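Local coordinates for protein D-alanyl transferase DltD (Enterococcus faecalis, PDB 6O93) that probably takes part in adding D-alanine to lipoteichoic acid in the Gram-positive cell wall, as a membrane-bound member of the DltD family, at residues 100-105 with 291-296; 271-276 with 317-322; 123-128 with 187-192. All blocks are in the same frame, centred on the assembly; numbering follows the deposited sequence.

Overall arrangement
From the N terminus, strands 40-44 and 69-73 come first; strand 98-102 then pairs with strand 289-294, so contact 1 closes a largely helical excursion of 185 residues. Within that excursion contact 3 closes a smaller loop, where helix 124-132 meets helix 175-195 far from the sheet, its centre about 29 Å from those of the other two. Contact 2 opens at helix 272-285, just before strand 289-294, and closes at helix 309-324, so it crosses contact 1 along the chain. The two touch in space: Phe276 of contact 2 packs on Phe101, Leu103 and Phe292, joining the helix pair to the parallel sheet.

Contact 1 of 3, residues 100-105 with 291-296; sequences VFILSP and LFVIPP. With NA (sodium ion), chain K.
Phe101 lays its CB against the ring of Phe292, 3.6 Å from CD2, while the two rings cross obliquely with their planes 44° apart. CG of Phe101 stands anti to the backbone N (chi1 -163°), which carries the far end of its ring away from the partner strand. Beneath them the strands run parallel. Phe101 bonds through both of its backbone polar atoms: its N donates to Leu291 O at 2.9 Å, and its O accepts from Val293 N at 2.9 Å. The ladder ends with Leu103 N to Val293 O. The Leu103 side chain lies alongside that of Ile294, pointing the same way, with CD1 4.1 Å from Ile294 CG1.

On the other sheet face the beta-branched Ile102 and Val293, well suited to a strand, lie side by side (CG1 to CB 4.2 Å). Proline, with no N-H to give, terminates the pairing: Pro295 CD lies 2.9 Å from Leu103 O, a tight approach, and its ring slides past that of Pro105. Beyond the strand end Ser104 turns away and its OG binds the sodium ion at 2.9 Å, a site to which Ser46 and Glu48 also contribute. Strand 98-102 also pairs with strand 40-44; helix 352-367 covers the Ile102 and Val293 face, and helix 272-285 packs on Phe292, consistent with the parallel sheet of the SGNH-hydrolase clan, to which the family belongs.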
loop_
_atom_site.group_PDB
_atom_site.type_symbol
_atom_site.label_atom_id
_atom_site.label_comp_id
_atom_site.label_asym_id
_atom_site.label_seq_id
_atom_site.Cartn_x
_atom_site.Cartn_y
_atom_site.Cartn_z
ATOM N N VAL A 100 -6.321 6.177 0.661
ATOM C CA VAL A 100 -6.800 4.829 0.390
ATOM C C VAL A 100 -5.671 3.864 0.718
ATOM O O VAL A 100 -4.518 4.101 0.339
ATOM C CB VAL A 100 -7.261 4.671 -1.072
ATOM C CG1 VAL A 100 -7.714 3.244 -1.342
ATOM C CG2 VAL A 100 -8.381 5.651 -1.382
ATOM N N PHE A 101 -6.000 2.790 1.430
ATOM C CA PHE A 101 -5.014 1.812 1.883
ATOM C C PHE A 101 -5.473 0.433 1.432
ATOM O O PHE A 101 -6.499 -0.069 1.901
ATOM C CB PHE A 101 -4.846 1.863 3.403
ATOM C CG PHE A 101 -3.591 1.202 3.901
ATOM C CD1 PHE A 101 -3.501 -0.180 3.976
ATOM C CD2 PHE A 101 -2.507 1.961 4.302
ATOM C CE1 PHE A 101 -2.349 -0.790 4.435
ATOM C CE2 PHE A 101 -1.349 1.356 4.762
ATOM C CZ PHE A 101 -1.272 -0.021 4.829
ATOM N N ILE A 102 -4.718 -0.182 0.529
ATOM C CA ILE A 102 -5.069 -1.483 -0.027
ATOM C C ILE A 102 -4.258 -2.541 0.710
ATOM O O ILE A 102 -3.039 -2.645 0.537
ATOM C CB ILE A 102 -4.826 -1.534 -1.539
ATOM C CG1 ILE A 102 -5.744 -0.525 -2.237
ATOM C CG2 ILE A 102 -5.077 -2.943 -2.068
ATOM C CD1 ILE A 102 -5.465 -0.352 -3.703
ATOM N N LEU A 103 -4.936 -3.322 1.544
ATOM C CA LEU A 103 -4.292 -4.416 2.247
ATOM C C LEU A 103 -4.099 -5.603 1.312
ATOM O O LEU A 103 -4.862 -5.811 0.366
ATOM C CB LEU A 103 -5.124 -4.837 3.457
ATOM C CG LEU A 103 -5.021 -3.922 4.679
ATOM C CD1 LEU A 103 -6.302 -3.953 5.497
ATOM C CD2 LEU A 103 -3.827 -4.319 5.540
ATOM N N SER A 104 -3.049 -6.372 1.575
ATOM C CA SER A 104 -2.824 -7.636 0.893
ATOM C C SER A 104 -2.742 -8.729 1.948
ATOM O O SER A 104 -1.858 -8.668 2.820
ATOM C CB SER A 104 -1.541 -7.599 0.058
ATOM O OG SER A 104 -1.677 -6.740 -1.062
ATOM N N PRO A 105 -3.628 -9.726 1.939
ATOM C CA PRO A 105 -3.485 -10.822 2.911
ATOM C C PRO A 105 -2.116 -11.465 2.872
ATOM O O PRO A 105 -1.623 -11.938 3.905
ATOM C CB PRO A 105 -4.581 -11.809 2.489
ATOM C CG PRO A 105 -5.565 -10.994 1.739
ATOM C CD PRO A 105 -4.777 -9.934 1.042
ATOM N N LEU A 291 -9.925 4.977 3.570
ATOM C CA LEU A 291 -10.706 3.838 3.107
ATOM C C LEU A 291 -9.769 2.644 2.946
ATOM O O LEU A 291 -8.813 2.704 2.163
ATOM C CB LEU A 291 -11.409 4.154 1.787
ATOM C CG LEU A 291 -12.103 2.972 1.102
ATOM C CD1 LEU A 291 -13.218 2.404 1.974
ATOM C CD2 LEU A 291 -12.637 3.394 -0.249
ATOM N N PHE A 292 -10.042 1.573 3.683
ATOM C CA PHE A 292 -9.253 0.352 3.615
ATOM C C PHE A 292 -9.932 -0.658 2.700
ATOM O O PHE A 292 -11.150 -0.848 2.762
ATOM C CB PHE A 292 -9.060 -0.247 5.010
ATOM C CG PHE A 292 -8.273 0.633 5.939
ATOM C CD1 PHE A 292 -8.907 1.601 6.701
ATOM C CD2 PHE A 292 -6.900 0.502 6.040
ATOM C CE1 PHE A 292 -8.184 2.418 7.550
ATOM C CE2 PHE A 292 -6.171 1.318 6.888
ATOM C CZ PHE A 292 -6.815 2.277 7.643
ATOM N N VAL A 293 -9.136 -1.306 1.854
ATOM C CA VAL A 293 -9.628 -2.270 0.876
ATOM C C VAL A 293 -8.980 -3.617 1.161
ATOM O O VAL A 293 -7.762 -3.697 1.355
ATOM C CB VAL A 293 -9.329 -1.815 -0.564
ATOM C CG1 VAL A 293 -9.859 -2.829 -1.568
ATOM C CG2 VAL A 293 -9.924 -0.437 -0.822
ATOM N N ILE A 294 -9.792 -4.670 1.190
ATOM C CA ILE A 294 -9.312 -6.036 1.356
ATOM C C ILE A 294 -9.715 -6.818 0.112
ATOM O O ILE A 294 -10.910 -6.994 -0.145
ATOM C CB ILE A 294 -9.874 -6.709 2.620
ATOM C CG1 ILE A 294 -9.555 -5.876 3.862
ATOM C CG2 ILE A 294 -9.293 -8.115 2.768
ATOM C CD1 ILE A 294 -10.176 -6.418 5.134
ATOM N N PRO A 295 -8.773 -7.309 -0.688
ATOM C CA PRO A 295 -9.138 -8.033 -1.902
ATOM C C PRO A 295 -9.372 -9.503 -1.614
ATOM O O PRO A 295 -9.008 -10.003 -0.539
ATOM C CB PRO A 295 -7.914 -7.835 -2.803
ATOM C CG PRO A 295 -6.783 -7.815 -1.833
ATOM C CD PRO A 295 -7.310 -7.155 -0.574
ATOM N N PRO A 296 -9.980 -10.229 -2.546
ATOM C CA PRO A 296 -10.069 -11.686 -2.402
ATOM C C PRO A 296 -8.938 -12.398 -3.124
ATOM O O PRO A 296 -8.059 -11.758 -3.710
ATOM C CB PRO A 296 -11.424 -12.008 -3.036
ATOM C CG PRO A 296 -11.540 -10.985 -4.140
ATOM C CD PRO A 296 -10.812 -9.740 -3.661
HETATM NA NA NA K . -0.243 -7.213 -3.568
#

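Contact 2 of 3, residues 271-276 with 317-322; sequences PEYGDF and RKLKYQ
Helices 272-285 and 309-324, with strand 289-294 and helix 299-305 between them in the chain, pack side by side next to the parallel sheet; the axes of 272-276 and 317-322 lie 11.7 Å apart and 28° from parallel. That wide spacing is bridged by long side chains. Lys318, fully extended with CG anti to its backbone N (chi1 -173°), draws its methylenes across one face of the Tyr273 ring: CE sits 3.7 Å from the ring centroid, almost on the normal, and NZ, 4.0 Å from the centroid, adds a cation-pi contact. The ammonium is also held by the carbonyls of Trp387, Arg268 and Gln390, while Tyr273 OH bonds to Tyr267 O.

Leu319 CD2 meets the same ring obliquely, 3.6 Å from CE1. Gln322 serves as a polar strut: NE2 reaches Tyr273 O at 3.2 Å, the N-H pointing straight at it (175°) with the oxygen in the amide plane, and OE1 accepts from Trp387 NE1. With both ends of the amide engaged, its rotation is fixed. Phe276, apolar for the interior, slides past Gln322 with CD2 3.9 Å from NE2. Its ring reaches strand 289-294 at Phe292, while helix 80-90 lies against Phe276 and Asp275.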
loop_
_atom_site.group_PDB
_atom_site.type_symbol
_atom_site.label_atom_id
_atom_site.label_comp_id
_atom_site.label_asym_id
_atom_site.label_seq_id
_atom_site.Cartn_x
_atom_site.Cartn_y
_atom_site.Cartn_z
ATOM N N PRO A 271 4.107 -10.643 12.302
ATOM C CA PRO A 271 4.522 -9.300 12.734
ATOM C C PRO A 271 3.898 -8.192 11.908
ATOM O O PRO A 271 3.918 -7.031 12.336
ATOM C CB PRO A 271 6.049 -9.330 12.567
ATOM C CG PRO A 271 6.414 -10.769 12.566
ATOM C CD PRO A 271 5.262 -11.485 11.942
ATOM N N GLU A 272 3.343 -8.512 10.735
ATOM C CA GLU A 272 2.733 -7.487 9.897
ATOM C C GLU A 272 1.543 -6.836 10.589
ATOM O O GLU A 272 1.219 -5.678 10.301
ATOM C CB GLU A 272 2.309 -8.096 8.557
ATOM C CG GLU A 272 1.704 -7.104 7.564
ATOM C CD GLU A 272 2.720 -6.124 7.010
ATOM O OE1 GLU A 272 3.935 -6.382 7.140
ATOM O OE2 GLU A 272 2.301 -5.094 6.440
ATOM N N TYR A 273 0.875 -7.557 11.496
ATOM C CA TYR A 273 -0.205 -6.944 12.262
ATOM C C TYR A 273 0.325 -5.806 13.122
ATOM O O TYR A 273 -0.345 -4.778 13.288
ATOM C CB TYR A 273 -0.908 -7.991 13.128
ATOM C CG TYR A 273 -1.684 -8.999 12.318
ATOM C CD1 TYR A 273 -2.898 -8.661 11.736
ATOM C CD2 TYR A 273 -1.200 -10.287 12.125
ATOM C CE1 TYR A 273 -3.610 -9.573 10.989
ATOM C CE2 TYR A 273 -1.906 -11.210 11.379
ATOM C CZ TYR A 273 -3.111 -10.844 10.812
ATOM O OH TYR A 273 -3.820 -11.752 10.065
ATOM N N GLY A 274 1.531 -5.967 13.671
ATOM C CA GLY A 274 2.164 -4.869 14.381
ATOM C C GLY A 274 2.625 -3.762 13.451
ATOM O O GLY A 274 2.448 -2.577 13.747
ATOM N N ASP A 275 3.227 -4.129 12.316
ATOM C CA ASP A 275 3.652 -3.122 11.350
ATOM C C ASP A 275 2.451 -2.371 10.792
ATOM O O ASP A 275 2.523 -1.162 10.538
ATOM C CB ASP A 275 4.446 -3.776 10.220
ATOM C CG ASP A 275 5.727 -4.416 10.703
ATOM O OD1 ASP A 275 6.076 -4.238 11.890
ATOM O OD2 ASP A 275 6.385 -5.102 9.894
ATOM N N PHE A 276 1.337 -3.078 10.591
ATOM C CA PHE A 276 0.103 -2.429 10.167
ATOM C C PHE A 276 -0.372 -1.432 11.213
ATOM O O PHE A 276 -0.846 -0.341 10.875
ATOM C CB PHE A 276 -0.961 -3.490 9.897
ATOM C CG PHE A 276 -2.275 -2.934 9.439
ATOM C CD1 PHE A 276 -2.339 -2.050 8.374
ATOM C CD2 PHE A 276 -3.452 -3.315 10.057
ATOM C CE1 PHE A 276 -3.550 -1.546 7.948
ATOM C CE2 PHE A 276 -4.668 -2.816 9.629
ATOM C CZ PHE A 276 -4.715 -1.931 8.575
ATOM N N ARG A 317 -11.372 -11.011 9.326
ATOM C CA ARG A 317 -11.991 -10.722 10.614
ATOM C C ARG A 317 -10.993 -10.082 11.570
ATOM O O ARG A 317 -11.345 -9.173 12.330
ATOM C CB ARG A 317 -12.568 -12.000 11.223
ATOM C CG ARG A 317 -13.349 -11.766 12.511
ATOM C CD ARG A 317 -13.638 -13.067 13.240
ATOM N NE ARG A 317 -14.597 -13.901 12.525
ATOM C CZ ARG A 317 -14.981 -15.110 12.926
ATOM N NH1 ARG A 317 -15.861 -15.796 12.209
ATOM N NH2 ARG A 317 -14.485 -15.638 14.041
ATOM N N LYS A 318 -9.740 -10.544 11.548
ATOM C CA LYS A 318 -8.731 -9.984 12.439
ATOM C C LYS A 318 -8.401 -8.550 12.051
ATOM O O LYS A 318 -8.297 -7.674 12.917
ATOM C CB LYS A 318 -7.470 -10.846 12.409
ATOM C CG LYS A 318 -6.424 -10.450 13.434
ATOM C CD LYS A 318 -5.351 -11.517 13.565
ATOM C CE LYS A 318 -4.279 -11.115 14.560
ATOM N NZ LYS A 318 -3.260 -12.186 14.731
ATOM N N LEU A 319 -8.229 -8.299 10.754
ATOM C CA LEU A 319 -7.921 -6.951 10.291
ATOM C C LEU A 319 -9.070 -5.997 10.581
ATOM O O LEU A 319 -8.857 -4.881 11.073
ATOM C CB LEU A 319 -7.607 -6.978 8.797
ATOM C CG LEU A 319 -6.357 -7.767 8.411
ATOM C CD1 LEU A 319 -6.283 -7.935 6.906
ATOM C CD2 LEU A 319 -5.105 -7.076 8.930
ATOM N N LYS A 320 -10.302 -6.414 10.281
ATOM C CA LYS A 320 -11.438 -5.524 10.490
ATOM C C LYS A 320 -11.668 -5.253 11.970
ATOM O O LYS A 320 -12.180 -4.187 12.328
ATOM C CB LYS A 320 -12.695 -6.105 9.842
ATOM C CG LYS A 320 -12.644 -6.101 8.319
ATOM C CD LYS A 320 -14.011 -6.325 7.690
ATOM C CE LYS A 320 -14.549 -7.707 7.988
ATOM N NZ LYS A 320 -15.834 -7.956 7.276
ATOM N N TYR A 321 -11.293 -6.188 12.845
ATOM C CA TYR A 321 -11.360 -5.908 14.275
ATOM C C TYR A 321 -10.350 -4.835 14.660
ATOM O O TYR A 321 -10.690 -3.863 15.345
ATOM C CB TYR A 321 -11.119 -7.180 15.088
ATOM C CG TYR A 321 -11.250 -6.955 16.578
ATOM C CD1 TYR A 321 -12.492 -6.978 17.193
ATOM C CD2 TYR A 321 -10.135 -6.704 17.364
ATOM C CE1 TYR A 321 -12.623 -6.765 18.551
ATOM C CE2 TYR A 321 -10.255 -6.490 18.726
ATOM C CZ TYR A 321 -11.502 -6.521 19.314
ATOM O OH TYR A 321 -11.634 -6.312 20.668
ATOM N N GLN A 322 -9.102 -4.995 14.222
ATOM C CA GLN A 322 -8.070 -4.011 14.529
ATOM C C GLN A 322 -8.458 -2.631 14.008
ATOM O O GLN A 322 -8.184 -1.614 14.655
ATOM C CB GLN A 322 -6.737 -4.465 13.932
ATOM C CG GLN A 322 -5.542 -3.598 14.285
ATOM C CD GLN A 322 -4.227 -4.238 13.866
ATOM O OE1 GLN A 322 -4.192 -5.398 13.449
ATOM N NE2 GLN A 322 -3.139 -3.483 13.975
#

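Contact 3 of 3, residues 123-128 with 187-192; sequences SQLQTY and FLNRED
Leu188 and Leu125 bury most of this helix pair, and each slides past the other in the opposite direction. The segments 124-128 and 187-192 run roughly antiparallel, with 139° between their N-to-C directions, and come closest at these two leucines, whose CA atoms are only 5.6 Å apart.

Leu188 points toward the first helix, its CG anti to the carbonyl carbon (chi1 -66°), and its two methyls divide the work. CD1 lodges against the backbone at Leu125 CA, 3.8 Å away, and also reaches CD2 of the Tyr128 ring at 3.8 Å, approaching that ring obliquely. CD2 instead meets Gln124 OE1 at 3.5 Å. The Gln124 chain itself passes over the Tyr128 ring, CG above its centre, so Gln124, the Leu125 backbone and Tyr128 all touch the Leu188 methyls. Leucine suits this place because its branch at CG sends one methyl to the Leu125 backbone and Tyr128 and the other to Gln124.

Leu125 answers from the other helix. Its CD1 packs on Leu188 CB at 3.9 Å and touches Asn189 OD1 at 3.3 Å, while CD2 faces the carboxylate of Asp192, with OD2 3.8 Å off. Asp192 OD2 accepts from the backbone N atoms of Asn28 and Val29, bonds that probably help to place it; Tyr128 OH likewise bonds to Asp157. At the helix start Ser123 acts as N-cap, its OG accepting from Gln126 N at 3.1 Å.

No hydrogen bond spans the two segments. Cohesion therefore rests on van der Waals contact: two leucines interlock, and the side-chain oxygens of Gln124, Asn189 and Asp192 merely touch their methyls, OD2 of the buried Asp192 being taken up by the N-H groups of Asn28 and Val29.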
loop_
_atom_site.group_PDB
_atom_site.type_symbol
_atom_site.label_atom_id
_atom_site.label_comp_id
_atom_site.label_asym_id
_atom_site.label_seq_id
_atom_site.Cartn_x
_atom_site.Cartn_y
_atom_site.Cartn_z
ATOM N N SER A 123 14.033 3.848 2.939
ATOM C CA SER A 123 14.329 5.248 2.651
ATOM C C SER A 123 15.164 5.816 3.792
ATOM O O SER A 123 14.649 6.047 4.892
ATOM C CB SER A 123 13.044 6.052 2.465
ATOM O OG SER A 123 13.327 7.430 2.283
ATOM N N GLN A 124 16.452 6.041 3.532
ATOM C CA GLN A 124 17.294 6.685 4.534
ATOM C C GLN A 124 16.858 8.126 4.766
ATOM O O GLN A 124 16.896 8.618 5.901
ATOM C CB GLN A 124 18.758 6.626 4.107
ATOM C CG GLN A 124 19.728 7.053 5.195
ATOM C CD GLN A 124 21.178 6.919 4.771
ATOM O OE1 GLN A 124 21.673 7.688 3.945
ATOM N NE2 GLN A 124 21.868 5.936 5.332
ATOM N N LEU A 125 16.439 8.815 3.702
ATOM C CA LEU A 125 15.895 10.163 3.834
ATOM C C LEU A 125 14.782 10.208 4.875
ATOM O O LEU A 125 14.855 10.952 5.858
ATOM C CB LEU A 125 15.376 10.644 2.475
ATOM C CG LEU A 125 14.581 11.956 2.465
ATOM C CD1 LEU A 125 15.458 13.121 2.903
ATOM C CD2 LEU A 125 13.987 12.215 1.087
ATOM N N GLN A 126 13.733 9.410 4.667
ATOM C CA GLN A 126 12.569 9.465 5.547
ATOM C C GLN A 126 12.909 8.982 6.954
ATOM O O GLN A 126 12.415 9.536 7.944
ATOM C CB GLN A 126 11.432 8.637 4.946
ATOM C CG GLN A 126 10.986 9.127 3.574
ATOM C CD GLN A 126 10.029 8.171 2.879
ATOM O OE1 GLN A 126 9.681 7.120 3.417
ATOM N NE2 GLN A 126 9.608 8.532 1.673
ATOM N N THR A 127 13.758 7.960 7.067
ATOM C CA THR A 127 14.139 7.455 8.382
ATOM C C THR A 127 14.965 8.483 9.147
ATOM O O THR A 127 14.716 8.738 10.331
ATOM C CB THR A 127 14.909 6.142 8.234
ATOM O OG1 THR A 127 14.106 5.199 7.516
ATOM C CG2 THR A 127 15.264 5.561 9.594
ATOM N N TYR A 128 15.956 9.086 8.486
ATOM C CA TYR A 128 16.761 10.118 9.135
ATOM C C TYR A 128 15.923 11.347 9.473
ATOM O O TYR A 128 16.087 11.943 10.545
ATOM C CB TYR A 128 17.936 10.513 8.239
ATOM C CG TYR A 128 19.141 9.595 8.315
ATOM C CD1 TYR A 128 19.044 8.310 8.835
ATOM C CD2 TYR A 128 20.385 10.029 7.877
ATOM C CE1 TYR A 128 20.153 7.483 8.906
ATOM C CE2 TYR A 128 21.495 9.213 7.943
ATOM C CZ TYR A 128 21.376 7.942 8.458
ATOM O OH TYR A 128 22.487 7.136 8.523
ATOM N N PHE A 187 22.660 16.070 2.346
ATOM C CA PHE A 187 22.930 15.327 1.120
ATOM C C PHE A 187 21.679 14.612 0.621
ATOM O O PHE A 187 21.387 14.629 -0.580
ATOM C CB PHE A 187 24.056 14.321 1.351
ATOM C CG PHE A 187 25.371 14.954 1.687
ATOM C CD1 PHE A 187 26.239 15.345 0.684
ATOM C CD2 PHE A 187 25.744 15.153 3.006
ATOM C CE1 PHE A 187 27.453 15.927 0.989
ATOM C CE2 PHE A 187 26.952 15.732 3.318
ATOM C CZ PHE A 187 27.809 16.122 2.308
ATOM N N LEU A 188 20.928 13.982 1.528
ATOM C CA LEU A 188 19.782 13.180 1.115
ATOM C C LEU A 188 18.706 14.039 0.459
ATOM O O LEU A 188 18.070 13.611 -0.510
ATOM C CB LEU A 188 19.210 12.431 2.318
ATOM C CG LEU A 188 20.127 11.365 2.920
ATOM C CD1 LEU A 188 19.625 10.921 4.288
ATOM C CD2 LEU A 188 20.244 10.168 1.983
ATOM N N ASN A 189 18.480 15.250 0.976
ATOM C CA ASN A 189 17.491 16.137 0.371
ATOM C C ASN A 189 17.964 16.647 -0.984
ATOM O O ASN A 189 17.165 16.771 -1.920
ATOM C CB ASN A 189 17.189 17.305 1.307
ATOM C CG ASN A 189 16.199 16.939 2.391
ATOM O OD1 ASN A 189 15.185 16.292 2.128
ATOM N ND2 ASN A 189 16.492 17.343 3.621
ATOM N N ARG A 190 19.256 16.950 -1.110
ATOM C CA ARG A 190 19.791 17.351 -2.405
ATOM C C ARG A 190 19.660 16.221 -3.419
ATOM O O ARG A 190 19.304 16.454 -4.579
ATOM C CB ARG A 190 21.250 17.781 -2.253
ATOM C CG ARG A 190 21.912 18.247 -3.539
ATOM C CD ARG A 190 21.156 19.401 -4.182
ATOM N NE ARG A 190 21.891 19.975 -5.306
ATOM C CZ ARG A 190 21.370 20.817 -6.194
ATOM N NH1 ARG A 190 20.099 21.187 -6.100
ATOM N NH2 ARG A 190 22.122 21.285 -7.182
ATOM N N GLU A 191 19.933 14.986 -2.995
ATOM C CA GLU A 191 19.805 13.849 -3.898
ATOM C C GLU A 191 18.349 13.580 -4.252
ATOM O O GLU A 191 18.059 13.110 -5.359
ATOM C CB GLU A 191 20.457 12.616 -3.269
ATOM C CG GLU A 191 21.975 12.720 -3.220
ATOM C CD GLU A 191 22.630 11.632 -2.391
ATOM O OE1 GLU A 191 21.933 10.976 -1.591
ATOM O OE2 GLU A 191 23.855 11.439 -2.537
ATOM N N ASP A 192 17.424 13.877 -3.338
ATOM C CA ASP A 192 16.003 13.802 -3.666
ATOM C C ASP A 192 15.657 14.766 -4.795
ATOM O O ASP A 192 14.994 14.393 -5.770
ATOM C CB ASP A 192 15.172 14.106 -2.417
ATOM C CG ASP A 192 13.693 13.814 -2.607
ATOM O OD1 ASP A 192 13.342 13.073 -3.547
ATOM O OD2 ASP A 192 12.881 14.328 -1.809
#